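Local coordinates for choline/ethanolamine kinase family protein (Mesorhizobium loti, PDB 3DXQ) that probably phosphorylates ethanolamine or a similar small alcohol, at residues A[93-97]-A[98-102]; A[150-153]-A[154-158]. All blocks are in the same frame, centred on the assembly; numbering follows the deposited sequence.

Overall arrangement
After the N-terminal helix 3-10, the chain builds the five-stranded antiparallel sheet spanning 24-87, consistent with the small lobe of a kinase-like fold. It then enters contact 1, where 93-97 leaves the edge strand of a three-stranded sheet and turns directly into helix 97-102. Much further on, contact 2 joins 150-153 to 154-158 at the start of helix 152-167, among the helices of the larger part of the chain. Each contact closes only a local turn, and the two stand in series without nesting or crossing. The centres of contact 1 and contact 2 lie about 32 Å apart. Contact 1 ties a strand to a short helix, whereas contact 2 sets a long helix against helices 130-141, 237-263 and 271-287.

Contact 1. Residues A[93-97]-A[98-102]; sequences QTMSP and EKFKT
Polar contacts run from Gln93 to Lys99 and from Ser96 into the first helical turn. Lys99 NZ donates to Gln93 OE1 at 2.6 Å, the two side chains crossing at about a right angle. The ammonium sits above the amide's carbonyl plane, away from the lone pairs, with a C=O...N angle of 92°. A leucine in place of Gln93 would probably leave the Lys99 ammonium without this acceptor and its end freer to swing. Ser96 is the N-cap: its OG, set between the backbone N and the carbonyl carbon (chi1 71°), accepts from Lys99 N at 3.2 Å. Ser96 O accepts from Phe100 N at 3.0 Å, and Pro97, lacking an N-H, suits the first helical turn.

The apolar part belongs to selenomethionine Met95 and Phe100. Bends at chi2 and chi3 carry Met95 CE over the ring, 3.5 Å from the centroid of Phe100, a CH-pi contact. Met95 SE stands farther above the face, 5.1 Å from the Phe100 ring centroid, adding a Met-aromatic component. Phe218 meets the Phe100 ring edge-to-face. The chemistry thus divides the turn: the buried side packs by apolar and ring contacts, while a straight capping bond and a short but poorly directed lysine-glutamine bond hold the more exposed side.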
loop_
_atom_site.group_PDB
_atom_site.type_symbol
_atom_site.label_atom_id
_atom_site.label_comp_id
_atom_site.label_asym_id
_atom_site.label_seq_id
_atom_site.Cartn_x
_atom_site.Cartn_y
_atom_site.Cartn_z
ATOM N N GLN A 93 17.325 1.798 3.815
ATOM C CA GLN A 93 17.167 0.684 2.888
ATOM C C GLN A 93 15.720 0.573 2.386
ATOM O O GLN A 93 14.787 0.546 3.176
ATOM C CB GLN A 93 17.566 -0.610 3.606
ATOM C CG GLN A 93 17.714 -1.833 2.719
ATOM C CD GLN A 93 18.837 -1.678 1.725
ATOM O OE1 GLN A 93 18.625 -1.754 0.511
ATOM N NE2 GLN A 93 20.037 -1.418 2.230
ATOM N N THR A 94 15.540 0.520 1.071
ATOM C CA THR A 94 14.232 0.235 0.484
ATOM C C THR A 94 13.922 -1.203 0.780
ATOM O O THR A 94 14.766 -2.054 0.568
ATOM C CB THR A 94 14.212 0.426 -1.028
ATOM O OG1 THR A 94 14.251 1.818 -1.285
ATOM C CG2 THR A 94 12.940 -0.130 -1.622
HETATM N N MSE A 95 12.717 -1.468 1.250
HETATM C CA MSE A 95 12.351 -2.801 1.675
HETATM C C MSE A 95 11.789 -3.704 0.554
HETATM O O MSE A 95 11.566 -3.280 -0.590
HETATM C CB MSE A 95 11.396 -2.714 2.876
HETATM C CG MSE A 95 11.998 -2.009 4.107
HETATM SE SE MSE A 95 13.444 -2.976 5.003
HETATM C CE MSE A 95 12.468 -4.621 5.291
ATOM N N SER A 96 11.604 -4.972 0.917
ATOM C CA SER A 96 11.076 -6.009 0.028
ATOM C C SER A 96 10.695 -7.212 0.881
ATOM O O SER A 96 11.118 -7.311 2.033
ATOM C CB SER A 96 12.147 -6.429 -0.968
ATOM O OG SER A 96 13.184 -7.185 -0.330
ATOM N N PRO A 97 9.914 -8.147 0.328
ATOM C CA PRO A 97 9.633 -9.341 1.113
ATOM C C PRO A 97 10.890 -9.948 1.722
ATOM O O PRO A 97 10.924 -10.220 2.932
ATOM C CB PRO A 97 9.014 -10.300 0.088
ATOM C CG PRO A 97 8.411 -9.416 -0.940
ATOM C CD PRO A 97 9.239 -8.173 -0.982
ATOM N N GLU A 98 11.905 -10.152 0.889
ATOM C CA GLU A 98 13.152 -10.773 1.326
ATOM C C GLU A 98 13.782 -10.010 2.490
ATOM O O GLU A 98 14.140 -10.604 3.498
ATOM C CB GLU A 98 14.138 -10.903 0.155
ATOM C CG GLU A 98 15.381 -11.724 0.478
ATOM C CD GLU A 98 16.419 -11.770 -0.661
ATOM O OE1 GLU A 98 16.069 -11.496 -1.839
ATOM O OE2 GLU A 98 17.598 -12.102 -0.370
ATOM N N LYS A 99 13.895 -8.695 2.371
ATOM C CA LYS A 99 14.494 -7.914 3.452
ATOM C C LYS A 99 13.668 -7.926 4.741
ATOM O O LYS A 99 14.224 -7.704 5.826
ATOM C CB LYS A 99 14.764 -6.477 3.014
ATOM C CG LYS A 99 15.837 -6.340 1.928
ATOM C CD LYS A 99 15.623 -5.018 1.162
ATOM C CE LYS A 99 16.660 -4.772 0.084
ATOM N NZ LYS A 99 17.908 -4.292 0.703
ATOM N N PHE A 100 12.360 -8.179 4.628
ATOM C CA PHE A 100 11.491 -8.262 5.811
ATOM C C PHE A 100 11.725 -9.526 6.631
ATOM O O PHE A 100 11.408 -9.563 7.803
ATOM C CB PHE A 100 10.001 -8.101 5.457
ATOM C CG PHE A 100 9.502 -6.666 5.571
ATOM C CD1 PHE A 100 9.439 -6.036 6.809
ATOM C CD2 PHE A 100 9.082 -5.963 4.454
ATOM C CE1 PHE A 100 8.986 -4.720 6.919
ATOM C CE2 PHE A 100 8.619 -4.678 4.556
ATOM C CZ PHE A 100 8.572 -4.047 5.802
ATOM N N LYS A 101 12.264 -10.561 6.001
ATOM C CA LYS A 101 12.710 -11.777 6.703
ATOM C C LYS A 101 14.171 -11.553 7.162
ATOM O O LYS A 101 14.567 -11.959 8.243
ATOM C CB LYS A 101 12.687 -13.008 5.774
ATOM C CG LYS A 101 11.406 -13.286 4.989
ATOM C CD LYS A 101 10.435 -14.238 5.693
ATOM C CE LYS A 101 9.482 -14.936 4.698
ATOM N NZ LYS A 101 8.813 -14.019 3.749
ATOM N N THR A 102 14.956 -10.896 6.320
ATOM C CA THR A 102 16.398 -10.667 6.545
ATOM C C THR A 102 16.784 -9.675 7.648
ATOM O O THR A 102 17.770 -9.884 8.348
ATOM C CB THR A 102 17.063 -10.166 5.217
ATOM O OG1 THR A 102 17.444 -11.304 4.432
ATOM C CG2 THR A 102 18.308 -9.262 5.461
#

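Contact 2. Residues A[150-153]-A[154-158]; sequences AGYH and DVVRE
Gly151 O accepts from Val155 N at 3.1 Å, in a nearly straight bond (N-H...O 174°) that closes the first turn of helix 152-167. The next carbonyls repeat the spacing: Tyr152 O accepts from Val156 N at 3.1 Å, and His153 O from Arg157 N at 2.9 Å. Gly151 occupies the N-cap, and its positive phi of 80° suits a residue without a CB.

Side chains touch more lightly. Val156 CG2 lies over one face of the Tyr152 ring, 4.4 Å from Tyr152 CE2. The ring is directed there by chi1 of 176°, which sets it anti to the backbone N. The imidazole of His153 meets the same ring differently: its CD2 lies at the ring's edge, in plane, while Tyr152 CD2 stands above the imidazole plane, offset toward its rim.

On the exposed side, Arg157 bends at chi3 to bring its guanidinium between two carboxylates. Arg157 NH2 makes a long salt bridge to Asp154 OD1 at 3.5 Å, and Arg157 NH1 a second to Glu158 OE2 at 3.2 Å. Asp154, in the first turn, would also tend to be stabilised by the positive end of the helix dipole.

Farther out, Tyr152 packs on Leu138, Leu256 and Leu259, and Val155 on Leu252, Phe279 and Met286. The whole is an amphipathic helix N-terminus, with its apolar face seated in a helical bundle consistent with the large lobe of a kinase-like fold.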
loop_
_atom_site.group_PDB
_atom_site.type_symbol
_atom_site.label_atom_id
_atom_site.label_comp_id
_atom_site.label_asym_id
_atom_site.label_seq_id
_atom_site.Cartn_x
_atom_site.Cartn_y
_atom_site.Cartn_z
ATOM N N ALA A 150 -10.849 -20.262 -11.731
ATOM C CA ALA A 150 -11.757 -21.245 -11.145
ATOM C C ALA A 150 -12.194 -20.808 -9.741
ATOM O O ALA A 150 -11.355 -20.486 -8.898
ATOM C CB ALA A 150 -11.092 -22.614 -11.096
ATOM N N GLY A 151 -13.506 -20.780 -9.503
ATOM C CA GLY A 151 -14.076 -20.347 -8.217
ATOM C C GLY A 151 -14.145 -18.835 -8.057
ATOM O O GLY A 151 -14.187 -18.305 -6.934
ATOM N N TYR A 152 -14.141 -18.137 -9.188
ATOM C CA TYR A 152 -14.258 -16.684 -9.215
ATOM C C TYR A 152 -15.520 -16.263 -8.470
ATOM O O TYR A 152 -15.469 -15.425 -7.554
ATOM C CB TYR A 152 -14.310 -16.210 -10.672
ATOM C CG TYR A 152 -14.537 -14.725 -10.871
ATOM C CD1 TYR A 152 -13.482 -13.827 -10.820
ATOM C CD2 TYR A 152 -15.812 -14.229 -11.145
ATOM C CE1 TYR A 152 -13.693 -12.475 -11.021
ATOM C CE2 TYR A 152 -16.028 -12.877 -11.340
ATOM C CZ TYR A 152 -14.970 -12.012 -11.282
ATOM O OH TYR A 152 -15.196 -10.677 -11.489
ATOM N N HIS A 153 -16.637 -16.881 -8.843
ATOM C CA HIS A 153 -17.934 -16.523 -8.272
ATOM C C HIS A 153 -18.092 -16.930 -6.796
ATOM O O HIS A 153 -18.821 -16.273 -6.046
ATOM C CB HIS A 153 -19.068 -17.053 -9.155
ATOM C CG HIS A 153 -19.052 -16.477 -10.538
ATOM N ND1 HIS A 153 -18.661 -17.201 -11.647
ATOM C CD2 HIS A 153 -19.332 -15.227 -10.983
ATOM C CE1 HIS A 153 -18.727 -16.430 -12.720
ATOM N NE2 HIS A 153 -19.130 -15.228 -12.344
ATOM N N ASP A 154 -17.393 -17.977 -6.368
ATOM C CA ASP A 154 -17.442 -18.390 -4.961
ATOM C C ASP A 154 -16.732 -17.337 -4.109
ATOM O O ASP A 154 -17.297 -16.786 -3.155
ATOM C CB ASP A 154 -16.771 -19.752 -4.759
ATOM C CG ASP A 154 -17.456 -20.867 -5.529
ATOM O OD1 ASP A 154 -18.699 -20.829 -5.674
ATOM O OD2 ASP A 154 -16.744 -21.783 -5.985
ATOM N N VAL A 155 -15.491 -17.046 -4.472
ATOM C CA VAL A 155 -14.731 -16.048 -3.758
ATOM C C VAL A 155 -15.525 -14.727 -3.658
ATOM O O VAL A 155 -15.521 -14.075 -2.599
ATOM C CB VAL A 155 -13.349 -15.826 -4.409
ATOM C CG1 VAL A 155 -12.719 -14.546 -3.898
ATOM C CG2 VAL A 155 -12.435 -17.026 -4.168
ATOM N N VAL A 156 -16.214 -14.338 -4.737
ATOM C CA VAL A 156 -17.021 -13.104 -4.712
ATOM C C VAL A 156 -18.221 -13.270 -3.762
ATOM O O VAL A 156 -18.529 -12.375 -2.960
ATOM C CB VAL A 156 -17.482 -12.684 -6.131
ATOM C CG1 VAL A 156 -18.447 -11.507 -6.067
ATOM C CG2 VAL A 156 -16.287 -12.333 -6.982
ATOM N N ARG A 157 -18.878 -14.426 -3.846
ATOM C CA ARG A 157 -20.017 -14.714 -2.989
ATOM C C ARG A 157 -19.553 -14.731 -1.534
ATOM O O ARG A 157 -20.105 -14.022 -0.683
ATOM C CB ARG A 157 -20.662 -16.047 -3.378
ATOM C CG ARG A 157 -21.897 -16.423 -2.557
ATOM C CD ARG A 157 -22.450 -17.775 -2.965
ATOM N NE ARG A 157 -21.380 -18.763 -3.129
ATOM C CZ ARG A 157 -20.735 -19.384 -2.135
ATOM N NH1 ARG A 157 -21.041 -19.149 -0.860
ATOM N NH2 ARG A 157 -19.773 -20.257 -2.423
ATOM N N GLU A 158 -18.513 -15.510 -1.258
ATOM C CA GLU A 158 -17.971 -15.589 0.101
ATOM C C GLU A 158 -17.537 -14.218 0.629
ATOM O O GLU A 158 -17.656 -13.960 1.828
ATOM C CB GLU A 158 -16.787 -16.567 0.199
ATOM C CG GLU A 158 -17.080 -18.045 -0.157
ATOM C CD GLU A 158 -18.088 -18.746 0.773
ATOM O OE1 GLU A 158 -18.638 -18.081 1.685
ATOM O OE2 GLU A 158 -18.342 -19.976 0.578
#